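PDB 2P4X: ATP12 ATPase from Paracoccus denitrificans, which probably acts as a chaperone in assembly of the F1 part of ATP synthase. Local coordinates for residues 100-105 and 118-123. Numbering follows the deposited sequence.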
loop_
_atom_site.group_PDB
_atom_site.type_symbol
_atom_site.label_atom_id
_atom_site.label_comp_id
_atom_site.label_asym_id
_atom_site.label_seq_id
_atom_site.Cartn_x
_atom_site.Cartn_y
_atom_site.Cartn_z
ATOM N N ASP A 100 -1.813 -9.432 -12.938
ATOM C CA ASP A 100 -0.725 -9.355 -11.979
ATOM C C ASP A 100 0.654 -9.414 -12.603
ATOM O O ASP A 100 0.950 -10.290 -13.426
ATOM C CB ASP A 100 -0.869 -10.471 -10.943
ATOM C CG ASP A 100 -0.123 -10.168 -9.653
ATOM O OD1 ASP A 100 1.131 -10.157 -9.659
ATOM O OD2 ASP A 100 -0.798 -9.938 -8.630
ATOM N N LEU A 101 1.490 -8.466 -12.191
ATOM C CA LEU A 101 2.857 -8.358 -12.665
ATOM C C LEU A 101 3.617 -9.691 -12.636
ATOM O O LEU A 101 4.340 -10.022 -13.575
ATOM C CB LEU A 101 3.608 -7.322 -11.817
ATOM C CG LEU A 101 5.064 -7.070 -12.194
ATOM C CD1 LEU A 101 5.086 -6.105 -13.358
ATOM C CD2 LEU A 101 5.836 -6.482 -11.015
ATOM N N LEU A 102 3.428 -10.476 -11.575
ATOM C CA LEU A 102 4.151 -11.734 -11.444
ATOM C C LEU A 102 3.719 -12.799 -12.443
ATOM O O LEU A 102 4.361 -13.846 -12.540
ATOM C CB LEU A 102 4.021 -12.273 -10.018
ATOM C CG LEU A 102 4.334 -11.301 -8.878
ATOM C CD1 LEU A 102 4.272 -12.011 -7.525
ATOM C CD2 LEU A 102 5.694 -10.716 -9.089
ATOM N N SER A 103 2.641 -12.529 -13.174
ATOM C CA SER A 103 2.112 -13.456 -14.171
ATOM C C SER A 103 2.683 -13.245 -15.573
ATOM O O SER A 103 2.492 -14.080 -16.457
ATOM C CB SER A 103 0.598 -13.305 -14.269
ATOM O OG SER A 103 -0.049 -14.102 -13.317
ATOM N N TYR A 104 3.388 -12.142 -15.784
ATOM C CA TYR A 104 3.923 -11.863 -17.119
ATOM C C TYR A 104 5.431 -11.868 -17.129
ATOM O O TYR A 104 6.059 -11.003 -16.536
ATOM C CB TYR A 104 3.378 -10.525 -17.605
ATOM C CG TYR A 104 1.894 -10.597 -17.839
ATOM C CD1 TYR A 104 1.381 -11.281 -18.946
ATOM C CD2 TYR A 104 0.992 -10.085 -16.906
ATOM C CE1 TYR A 104 0.009 -11.463 -19.112
ATOM C CE2 TYR A 104 -0.383 -10.262 -17.059
ATOM C CZ TYR A 104 -0.869 -10.956 -18.161
ATOM O OH TYR A 104 -2.224 -11.170 -18.300
ATOM N N ARG A 105 6.014 -12.867 -17.784
ATOM C CA ARG A 105 7.467 -12.988 -17.828
ATOM C C ARG A 105 7.978 -12.472 -19.176
ATOM O O ARG A 105 7.277 -12.535 -20.177
ATOM C CB ARG A 105 7.898 -14.459 -17.656
ATOM C CG ARG A 105 7.356 -15.178 -16.410
ATOM C CD ARG A 105 7.645 -14.401 -15.128
ATOM N NE ARG A 105 6.846 -14.859 -13.982
ATOM C CZ ARG A 105 7.102 -15.950 -13.256
ATOM N NH1 ARG A 105 8.137 -16.725 -13.543
ATOM N NH2 ARG A 105 6.326 -16.252 -12.215
ATOM N N GLU A 118 13.426 -16.734 -10.585
ATOM C CA GLU A 118 13.998 -16.919 -9.258
ATOM C C GLU A 118 13.333 -15.996 -8.234
ATOM O O GLU A 118 13.104 -16.381 -7.081
ATOM C CB GLU A 118 15.510 -16.679 -9.306
ATOM C CG GLU A 118 16.276 -17.844 -9.947
ATOM C CD GLU A 118 17.662 -17.462 -10.460
ATOM O OE1 GLU A 118 18.391 -18.368 -10.927
ATOM O OE2 GLU A 118 18.024 -16.265 -10.407
ATOM N N GLY A 119 12.988 -14.784 -8.657
ATOM C CA GLY A 119 12.371 -13.870 -7.715
ATOM C C GLY A 119 10.875 -14.030 -7.535
ATOM O O GLY A 119 10.378 -13.927 -6.414
ATOM N N TRP A 120 10.158 -14.314 -8.622
ATOM C CA TRP A 120 8.705 -14.406 -8.577
ATOM C C TRP A 120 8.051 -15.773 -8.372
ATOM O O TRP A 120 6.960 -15.840 -7.826
ATOM C CB TRP A 120 8.124 -13.756 -9.842
ATOM C CG TRP A 120 8.533 -12.306 -10.036
ATOM C CD1 TRP A 120 8.996 -11.438 -9.074
ATOM C CD2 TRP A 120 8.394 -11.529 -11.237
ATOM N NE1 TRP A 120 9.137 -10.167 -9.606
ATOM C CE2 TRP A 120 8.773 -10.197 -10.927
ATOM C CE3 TRP A 120 7.977 -11.826 -12.538
ATOM C CZ2 TRP A 120 8.746 -9.169 -11.877
ATOM C CZ3 TRP A 120 7.945 -10.796 -13.488
ATOM C CH2 TRP A 120 8.329 -9.485 -13.147
ATOM N N ASP A 121 8.698 -16.853 -8.806
ATOM C CA ASP A 121 8.103 -18.180 -8.648
ATOM C C ASP A 121 7.799 -18.518 -7.188
ATOM O O ASP A 121 6.776 -19.131 -6.905
ATOM C CB ASP A 121 8.994 -19.258 -9.264
ATOM C CG ASP A 121 8.980 -19.227 -10.785
ATOM O OD1 ASP A 121 8.067 -18.598 -11.368
ATOM O OD2 ASP A 121 9.879 -19.849 -11.397
ATOM N N PRO A 122 8.681 -18.139 -6.246
ATOM C CA PRO A 122 8.395 -18.446 -4.830
ATOM C C PRO A 122 7.124 -17.707 -4.339
ATOM O O PRO A 122 6.413 -18.188 -3.458
ATOM C CB PRO A 122 9.650 -17.956 -4.110
ATOM C CG PRO A 122 10.716 -18.101 -5.146
ATOM C CD PRO A 122 10.048 -17.614 -6.394
ATOM N N LEU A 123 6.839 -16.537 -4.912
ATOM C CA LEU A 123 5.649 -15.801 -4.511
ATOM C C LEU A 123 4.417 -16.382 -5.183
ATOM O O LEU A 123 3.332 -16.377 -4.605
ATOM C CB LEU A 123 5.783 -14.303 -4.827
ATOM C CG LEU A 123 6.531 -13.527 -3.743
ATOM C CD1 LEU A 123 6.877 -12.152 -4.267
ATOM C CD2 LEU A 123 5.654 -13.417 -2.478
#
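Asp121 OD1 is gripped end-on by both terminal nitrogens of Arg105, in a salt bridge. Arg105 NH1 lies 2.9 Å from Asp121 OD1, on its syn side but 34° out of the carboxylate plane. Arg105 NH2 reaches the same oxygen nearly along its C-O bond. The inner side of the guanidinium is also held: Arg105 NE and NH2 both donate to Leu102 O, with Arg105 NE 3.0 Å from it. Both acceptors lie near the guanidinium plane, which fixes its rotation. A bend at chi2 (-53°) folds the Arg105 chain back toward Leu102. Without the guanidinium, as with an alanine here, Asp121 would probably lose its counter-charge and Leu102 O two donors. Trp120 CB lies over one guanidinium face, toward its rim, while Arg105 NE meets the indole edge, 3.5 Å from Trp120 CE3. Over one indole face sits Leu102 CD2, a CH-pi contact 3.3 Å from the centroid of the five-membered ring of Trp120. Leu102 CD1 packs against Leu123 CB at 3.8 Å. Trp120 NE1 is hydrogen-bonded to Leu198 O. The contact ties strand 104-105 and its preceding 3-10 turn to helix 110-130. The strand and the helix belong to a beta-alpha-beta unit completed by the parallel strand 138-139, and helix 179-186 packs against Leu102 and Leu123.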